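Local coordinates for UDP-N-acetylglucosamine 2-epimerase (PDB 3OT5), which probably catalyses the reversible epimerisation at C2 that interconverts UDP-N-acetylglucosamine and UDP-N-acetylmannosamine, at residues Y303-E314 with V321-R332. Sequence-based numbering, arbitrary orientation.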
ATOM      1  N   TYR A 303      -1.885  17.356  -8.700  1.00 50.21           N
ATOM      2  CA  TYR A 303      -3.198  17.644  -9.238  1.00 50.35           C
ATOM      3  C   TYR A 303      -3.746  16.332  -9.782  1.00 48.50           C
ATOM      4  O   TYR A 303      -4.941  16.065  -9.698  1.00 49.40           O
ATOM      5  CB  TYR A 303      -3.104  18.700 -10.343  1.00 51.86           C
ATOM      6  CG  TYR A 303      -4.425  19.183 -10.893  1.00 52.47           C
ATOM      7  CD1 TYR A 303      -5.143  20.188 -10.252  1.00 54.08           C
ATOM      8  CD2 TYR A 303      -4.939  18.669 -12.083  1.00 55.71           C
ATOM      9  CE1 TYR A 303      -6.360  20.654 -10.767  1.00 53.28           C
ATOM     10  CE2 TYR A 303      -6.153  19.132 -12.610  1.00 54.53           C
ATOM     11  CZ  TYR A 303      -6.859  20.119 -11.941  1.00 54.87           C
ATOM     12  OH  TYR A 303      -8.059  20.574 -12.457  1.00 61.49           O
ATOM     13  N   LEU A 304      -2.869  15.513 -10.346  1.00 45.15           N
ATOM     14  CA  LEU A 304      -3.292  14.227 -10.864  1.00 44.24           C
ATOM     15  C   LEU A 304      -2.056  13.353 -10.969  1.00 42.68           C
ATOM     16  O   LEU A 304      -0.921  13.840 -10.995  1.00 42.40           O
ATOM     17  CB  LEU A 304      -4.025  14.360 -12.216  1.00 45.74           C
ATOM     18  CG  LEU A 304      -3.212  14.535 -13.498  1.00 44.83           C
ATOM     19  CD1 LEU A 304      -2.641  13.187 -13.876  1.00 43.14           C
ATOM     20  CD2 LEU A 304      -4.053  15.054 -14.655  1.00 48.36           C
ATOM     21  N   VAL A 305      -2.272  12.052 -11.001  1.00 42.84           N
ATOM     22  CA  VAL A 305      -1.164  11.119 -11.077  1.00 41.90           C
ATOM     23  C   VAL A 305      -1.460  10.022 -12.067  1.00 41.10           C
ATOM     24  O   VAL A 305      -2.587   9.539 -12.146  1.00 43.00           O
ATOM     25  CB  VAL A 305      -0.861  10.499  -9.681  1.00 41.06           C
ATOM     26  CG1 VAL A 305      -2.104   9.913  -9.074  1.00 44.01           C
ATOM     27  CG2 VAL A 305       0.257   9.417  -9.769  1.00 44.13           C
ATOM     28  N   PHE A 306      -0.453   9.684 -12.860  1.00 41.46           N
ATOM     29  CA  PHE A 306      -0.510   8.592 -13.818  1.00 41.20           C
ATOM     30  C   PHE A 306       0.312   7.504 -13.196  1.00 40.08           C
ATOM     31  O   PHE A 306       1.452   7.744 -12.867  1.00 39.22           O
ATOM     32  CB  PHE A 306       0.190   8.911 -15.137  1.00 41.80           C
ATOM     33  CG  PHE A 306      -0.534   9.880 -16.026  1.00 45.02           C
ATOM     34  CD1 PHE A 306      -1.565   9.444 -16.847  1.00 47.59           C
ATOM     35  CD2 PHE A 306      -0.111  11.203 -16.128  1.00 45.98           C
ATOM     36  CE1 PHE A 306      -2.211  10.335 -17.715  1.00 51.66           C
ATOM     37  CE2 PHE A 306      -0.742  12.091 -16.984  1.00 47.39           C
ATOM     38  CZ  PHE A 306      -1.799  11.659 -17.777  1.00 51.09           C
ATOM     39  N   THR A 307      -0.224   6.297 -13.085  1.00 40.23           N
ATOM     40  CA  THR A 307       0.535   5.231 -12.489  1.00 39.30           C
ATOM     41  C   THR A 307       0.013   3.880 -12.880  1.00 39.54           C
ATOM     42  O   THR A 307      -1.097   3.748 -13.394  1.00 40.20           O
ATOM     43  CB  THR A 307       0.450   5.307 -10.930  1.00 39.23           C
ATOM     44  OG1 THR A 307       1.441   4.462 -10.326  1.00 39.94           O
ATOM     45  CG2 THR A 307      -0.922   4.901 -10.453  1.00 35.66           C
ATOM     46  N   ASP A 308       0.861   2.884 -12.698  1.00 39.49           N
ATOM     47  CA  ASP A 308       0.465   1.511 -12.893  1.00 41.51           C
ATOM     48  C   ASP A 308       0.709   0.795 -11.548  1.00 41.85           C
ATOM     49  O   ASP A 308       0.674  -0.436 -11.468  1.00 42.20           O
ATOM     50  CB  ASP A 308       1.219   0.855 -14.041  1.00 42.90           C
ATOM     51  CG  ASP A 308       2.701   0.750 -13.791  1.00 44.37           C
ATOM     52  OD1 ASP A 308       3.159   1.097 -12.681  1.00 44.39           O
ATOM     53  OD2 ASP A 308       3.414   0.295 -14.713  1.00 47.21           O
ATOM     54  N   SER A 309       0.976   1.580 -10.498  1.00 41.15           N
ATOM     55  CA  SER A 309       1.204   1.035  -9.160  1.00 42.30           C
ATOM     56  C   SER A 309      -0.094   0.773  -8.393  1.00 41.97           C
ATOM     57  O   SER A 309      -0.991   1.619  -8.343  1.00 43.69           O
ATOM     58  CB  SER A 309       2.052   1.995  -8.325  1.00 42.50           C
ATOM     59  OG  SER A 309       2.062   1.581  -6.962  1.00 43.72           O
ATOM     60  N   GLY A 310      -0.171  -0.382  -7.765  1.00 43.06           N
ATOM     61  CA  GLY A 310      -1.340  -0.744  -6.965  1.00 43.40           C
ATOM     62  C   GLY A 310      -1.467   0.145  -5.741  1.00 41.90           C
ATOM     63  O   GLY A 310      -2.541   0.698  -5.464  1.00 40.30           O
ATOM     64  N   GLY A 311      -0.364   0.312  -5.018  1.00 40.74           N
ATOM     65  CA  GLY A 311      -0.379   1.144  -3.819  1.00 40.82           C
ATOM     66  C   GLY A 311      -0.873   2.563  -4.079  1.00 39.98           C
ATOM     67  O   GLY A 311      -1.671   3.102  -3.313  1.00 42.31           O
ATOM     68  N   VAL A 312      -0.409   3.167  -5.164  1.00 38.48           N
ATOM     69  CA  VAL A 312      -0.777   4.537  -5.495  1.00 37.52           C
ATOM     70  C   VAL A 312      -2.274   4.685  -5.789  1.00 39.73           C
ATOM     71  O   VAL A 312      -2.848   5.730  -5.523  1.00 40.40           O
ATOM     72  CB  VAL A 312       0.072   5.086  -6.661  1.00 37.19           C
ATOM     73  CG1 VAL A 312      -0.430   6.454  -7.113  1.00 34.18           C
ATOM     74  CG2 VAL A 312       1.551   5.163  -6.264  1.00 34.02           C
ATOM     75  N   GLN A 313      -2.888   3.642  -6.337  1.00 41.31           N
ATOM     76  CA  GLN A 313      -4.315   3.653  -6.629  1.00 42.82           C
ATOM     77  C   GLN A 313      -5.135   3.684  -5.353  1.00 43.56           C
ATOM     78  O   GLN A 313      -6.260   4.166  -5.346  1.00 42.60           O
ATOM     79  CB  GLN A 313      -4.693   2.425  -7.473  1.00 44.48           C
ATOM     80  CG  GLN A 313      -4.064   2.459  -8.881  1.00 44.19           C
ATOM     81  CD  GLN A 313      -4.199   1.150  -9.623  1.00 45.39           C
ATOM     82  OE1 GLN A 313      -5.290   0.612  -9.766  1.00 50.33           O
ATOM     83  NE2 GLN A 313      -3.081   0.645 -10.130  1.00 41.97           N
ATOM     84  N   GLU A 314      -4.567   3.192  -4.259  1.00 43.29           N
ATOM     85  CA  GLU A 314      -5.295   3.189  -3.004  1.00 44.89           C
ATOM     86  C   GLU A 314      -4.943   4.361  -2.113  1.00 44.03           C
ATOM     87  O   GLU A 314      -5.776   4.806  -1.332  1.00 44.91           O
ATOM     88  CB  GLU A 314      -5.038   1.890  -2.265  1.00 47.06           C
ATOM     89  CG  GLU A 314      -5.433   0.686  -3.094  1.00 51.49           C
ATOM     90  CD  GLU A 314      -5.263  -0.629  -2.363  1.00 56.13           C
ATOM     91  OE1 GLU A 314      -5.247  -1.670  -3.056  1.00 57.67           O
ATOM     92  OE2 GLU A 314      -5.148  -0.621  -1.113  1.00 60.41           O
ATOM     93  N   VAL A 321      -6.324  12.789  -4.671  1.00 47.99           N
ATOM     94  CA  VAL A 321      -5.662  12.997  -5.962  1.00 45.28           C
ATOM     95  C   VAL A 321      -6.221  12.052  -7.018  1.00 45.22           C
ATOM     96  O   VAL A 321      -6.147  10.847  -6.864  1.00 44.01           O
ATOM     97  CB  VAL A 321      -4.124  12.785  -5.865  1.00 44.57           C
ATOM     98  CG1 VAL A 321      -3.451  13.030  -7.218  1.00 39.67           C
ATOM     99  CG2 VAL A 321      -3.525  13.710  -4.796  1.00 42.58           C
ATOM    100  N   PRO A 322      -6.823  12.603  -8.088  1.00 47.13           N
ATOM    101  CA  PRO A 322      -7.338  11.762  -9.154  1.00 46.26           C
ATOM    102  C   PRO A 322      -6.219  10.911  -9.737  1.00 43.98           C
ATOM    103  O   PRO A 322      -5.105  11.419  -9.945  1.00 41.87           O
ATOM    104  CB  PRO A 322      -7.809  12.780 -10.201  1.00 47.82           C
ATOM    105  CG  PRO A 322      -8.178  13.961  -9.427  1.00 49.72           C
ATOM    106  CD  PRO A 322      -7.166  14.019  -8.305  1.00 48.66           C
ATOM    107  N   VAL A 323      -6.514   9.640 -10.007  1.00 43.06           N
ATOM    108  CA  VAL A 323      -5.526   8.732 -10.563  1.00 41.85           C
ATOM    109  C   VAL A 323      -5.905   8.189 -11.949  1.00 43.47           C
ATOM    110  O   VAL A 323      -7.002   7.678 -12.145  1.00 44.91           O
ATOM    111  CB  VAL A 323      -5.303   7.520  -9.613  1.00 41.20           C
ATOM    112  CG1 VAL A 323      -4.304   6.560 -10.198  1.00 37.72           C
ATOM    113  CG2 VAL A 323      -4.857   7.983  -8.231  1.00 38.03           C
ATOM    114  N   LEU A 324      -4.996   8.327 -12.913  1.00 44.18           N
ATOM    115  CA  LEU A 324      -5.190   7.775 -14.260  1.00 44.35           C
ATOM    116  C   LEU A 324      -4.286   6.544 -14.290  1.00 43.01           C
ATOM    117  O   LEU A 324      -3.061   6.655 -14.191  1.00 42.35           O
ATOM    118  CB  LEU A 324      -4.836   8.779 -15.357  1.00 45.52           C
ATOM    119  CG  LEU A 324      -5.703  10.051 -15.417  1.00 45.95           C
ATOM    120  CD1 LEU A 324      -5.290  10.937 -16.589  1.00 43.94           C
ATOM    121  CD2 LEU A 324      -7.176   9.700 -15.526  1.00 49.15           C
ATOM    122  N   VAL A 325      -4.900   5.369 -14.394  1.00 43.23           N
ATOM    123  CA  VAL A 325      -4.158   4.105 -14.342  1.00 42.31           C
ATOM    124  C   VAL A 325      -3.664   3.634 -15.703  1.00 43.25           C
ATOM    125  O   VAL A 325      -4.448   3.387 -16.605  1.00 44.20           O
ATOM    126  CB  VAL A 325      -4.992   3.026 -13.645  1.00 42.89           C
ATOM    127  CG1 VAL A 325      -4.213   1.702 -13.547  1.00 41.43           C
ATOM    128  CG2 VAL A 325      -5.389   3.522 -12.247  1.00 39.76           C
ATOM    129  N   LEU A 326      -2.343   3.509 -15.818  1.00 43.35           N
ATOM    130  CA  LEU A 326      -1.681   3.108 -17.060  1.00 45.40           C
ATOM    131  C   LEU A 326      -1.671   1.595 -17.207  1.00 46.88           C
ATOM    132  O   LEU A 326      -0.606   0.968 -17.204  1.00 45.42           O
ATOM    133  CB  LEU A 326      -0.252   3.648 -17.075  1.00 43.98           C
ATOM    134  CG  LEU A 326      -0.136   5.157 -16.843  1.00 44.87           C
ATOM    135  CD1 LEU A 326       1.325   5.618 -16.876  1.00 44.13           C
ATOM    136  CD2 LEU A 326      -0.988   5.933 -17.821  1.00 41.89           C
ATOM    137  N   ARG A 327      -2.863   1.013 -17.319  1.00 49.07           N
ATOM    138  CA  ARG A 327      -3.005  -0.436 -17.442  1.00 52.45           C
ATOM    139  C   ARG A 327      -4.218  -0.831 -18.262  1.00 54.94           C
ATOM    140  O   ARG A 327      -5.197  -0.093 -18.347  1.00 54.48           O
ATOM    141  CB  ARG A 327      -3.168  -1.098 -16.065  1.00 51.75           C
ATOM    142  CG  ARG A 327      -2.069  -0.834 -15.070  1.00 53.87           C
ATOM    143  CD  ARG A 327      -2.192  -1.770 -13.904  1.00 55.80           C
ATOM    144  NE  ARG A 327      -2.045  -3.147 -14.358  1.00 61.17           N
ATOM    145  CZ  ARG A 327      -2.200  -4.217 -13.587  1.00 64.32           C
ATOM    146  NH1 ARG A 327      -2.515  -4.085 -12.300  1.00 65.01           N
ATOM    147  NH2 ARG A 327      -2.043  -5.426 -14.107  1.00 65.29           N
ATOM    148  N   ASP A 328      -4.143  -2.021 -18.841  1.00 58.88           N
ATOM    149  CA  ASP A 328      -5.230  -2.578 -19.643  1.00 63.47           C
ATOM    150  C   ASP A 328      -6.185  -3.364 -18.758  1.00 65.07           C
ATOM    151  O   ASP A 328      -7.354  -3.546 -19.088  1.00 68.04           O
ATOM    152  CB  ASP A 328      -4.668  -3.499 -20.719  1.00 65.80           C
ATOM    153  CG  ASP A 328      -3.874  -2.757 -21.769  1.00 67.10           C
ATOM    154  OD1 ASP A 328      -2.933  -3.361 -22.331  1.00 71.26           O
ATOM    155  OD2 ASP A 328      -4.185  -1.574 -22.030  1.00 67.46           O
ATOM    156  N   THR A 329      -5.660  -3.832 -17.632  1.00 65.03           N
ATOM    157  CA  THR A 329      -6.415  -4.610 -16.667  1.00 66.47           C
ATOM    158  C   THR A 329      -6.095  -4.085 -15.278  1.00 64.92           C
ATOM    159  O   THR A 329      -5.193  -3.260 -15.114  1.00 63.15           O
ATOM    160  CB  THR A 329      -6.021  -6.093 -16.736  1.00 68.18           C
ATOM    161  OG1 THR A 329      -4.608  -6.214 -16.535  1.00 67.08           O
ATOM    162  CG2 THR A 329      -6.379  -6.690 -18.093  1.00 71.54           C
ATOM    163  N   THR A 330      -6.821  -4.557 -14.275  1.00 65.73           N
ATOM    164  CA  THR A 330      -6.575  -4.110 -12.914  1.00 65.17           C
ATOM    165  C   THR A 330      -7.148  -5.068 -11.884  1.00 65.94           C
ATOM    166  O   THR A 330      -8.076  -5.827 -12.172  1.00 67.09           O
ATOM    167  CB  THR A 330      -7.179  -2.710 -12.665  1.00 64.35           C
ATOM    168  OG1 THR A 330      -6.937  -2.316 -11.309  1.00 65.64           O
ATOM    169  CG2 THR A 330      -8.692  -2.708 -12.926  1.00 67.32           C
ATOM    170  N   GLU A 331      -6.551  -5.051 -10.697  1.00 64.51           N
ATOM    171  CA  GLU A 331      -7.023  -5.858  -9.590  1.00 65.42           C
ATOM    172  C   GLU A 331      -7.836  -4.934  -8.674  1.00 63.50           C
ATOM    173  O   GLU A 331      -8.460  -5.397  -7.723  1.00 64.17           O
ATOM    174  CB  GLU A 331      -5.872  -6.502  -8.808  1.00 66.25           C
ATOM    175  CG  GLU A 331      -4.905  -7.373  -9.643  1.00 70.05           C
ATOM    176  CD  GLU A 331      -3.931  -6.560 -10.496  1.00 70.57           C
ATOM    177  OE1 GLU A 331      -3.852  -5.324 -10.297  1.00 65.90           O
ATOM    178  OE2 GLU A 331      -3.225  -7.163 -11.349  1.00 70.85           O
ATOM    179  N   ARG A 332      -7.810  -3.627  -8.974  1.00 61.25           N
ATOM    180  CA  ARG A 332      -8.552  -2.593  -8.227  1.00 59.94           C
ATOM    181  C   ARG A 332      -9.852  -2.158  -8.909  1.00 59.91           C
ATOM    182  O   ARG A 332      -9.974  -1.000  -9.321  1.00 59.79           O
ATOM    183  CB  ARG A 332      -7.699  -1.316  -8.004  1.00 58.57           C
ATOM    184  CG  ARG A 332      -6.755  -1.287  -6.791  1.00 59.16           C
ATOM    185  CD  ARG A 332      -5.537  -2.152  -6.903  1.00 62.37           C
ATOM    186  NE  ARG A 332      -4.744  -2.098  -5.672  1.00 61.59           N
ATOM    187  CZ  ARG A 332      -3.621  -2.781  -5.478  1.00 65.94           C
ATOM    188  NH1 ARG A 332      -3.138  -3.568  -6.440  1.00 65.69           N
ATOM    189  NH2 ARG A 332      -2.970  -2.673  -4.324  1.00 67.66           N
TER
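Arg332 grips Glu314 side-on, NE (2.7 Å) and NH2 (2.8 Å) both donating to OE1; the carboxylate and guanidinium planes stand 52° apart, and NE arrives on the anti side of OE1. A bend at chi2 (73°) lays the guanidinium flat against the first turn of helix 310-315, Gly310 CA over one face, 3.4 Å from Arg332 NH1. Glu314 OE2 is hydrogen-bonded to Asn199 ND2. Between helix and strand, the extended Gln313 crosses Val325 at about a right angle, CD 3.7 Å from CG2, while its NE2 donates to Ser309 O from above the carbonyl plane. Strands 304-307 and 323-325 run parallel, joined by four backbone hydrogen bonds: Val305 N to Pro322 O, Leu324 N to Val305 O, Thr307 N to Leu324 O and Leu326 N to Thr307 O. Val305 and Val323 pack tightly on the helix-facing side (CG1 to CG2 3.5 Å); on the reverse, the Phe306 ring lies alongside Leu324, CE1 3.3 Å from Leu324 CD1, both this methyl and Leu326 CD2 approaching obliquely, and touches Ala355 of helix 348-360. Asp308 OD1 accepts from His232 N, OD2 from Arg233 N. Strand 302-307, helix 310-315 and strand 323-325 form a beta-alpha-beta unit of a Rossmann-like domain.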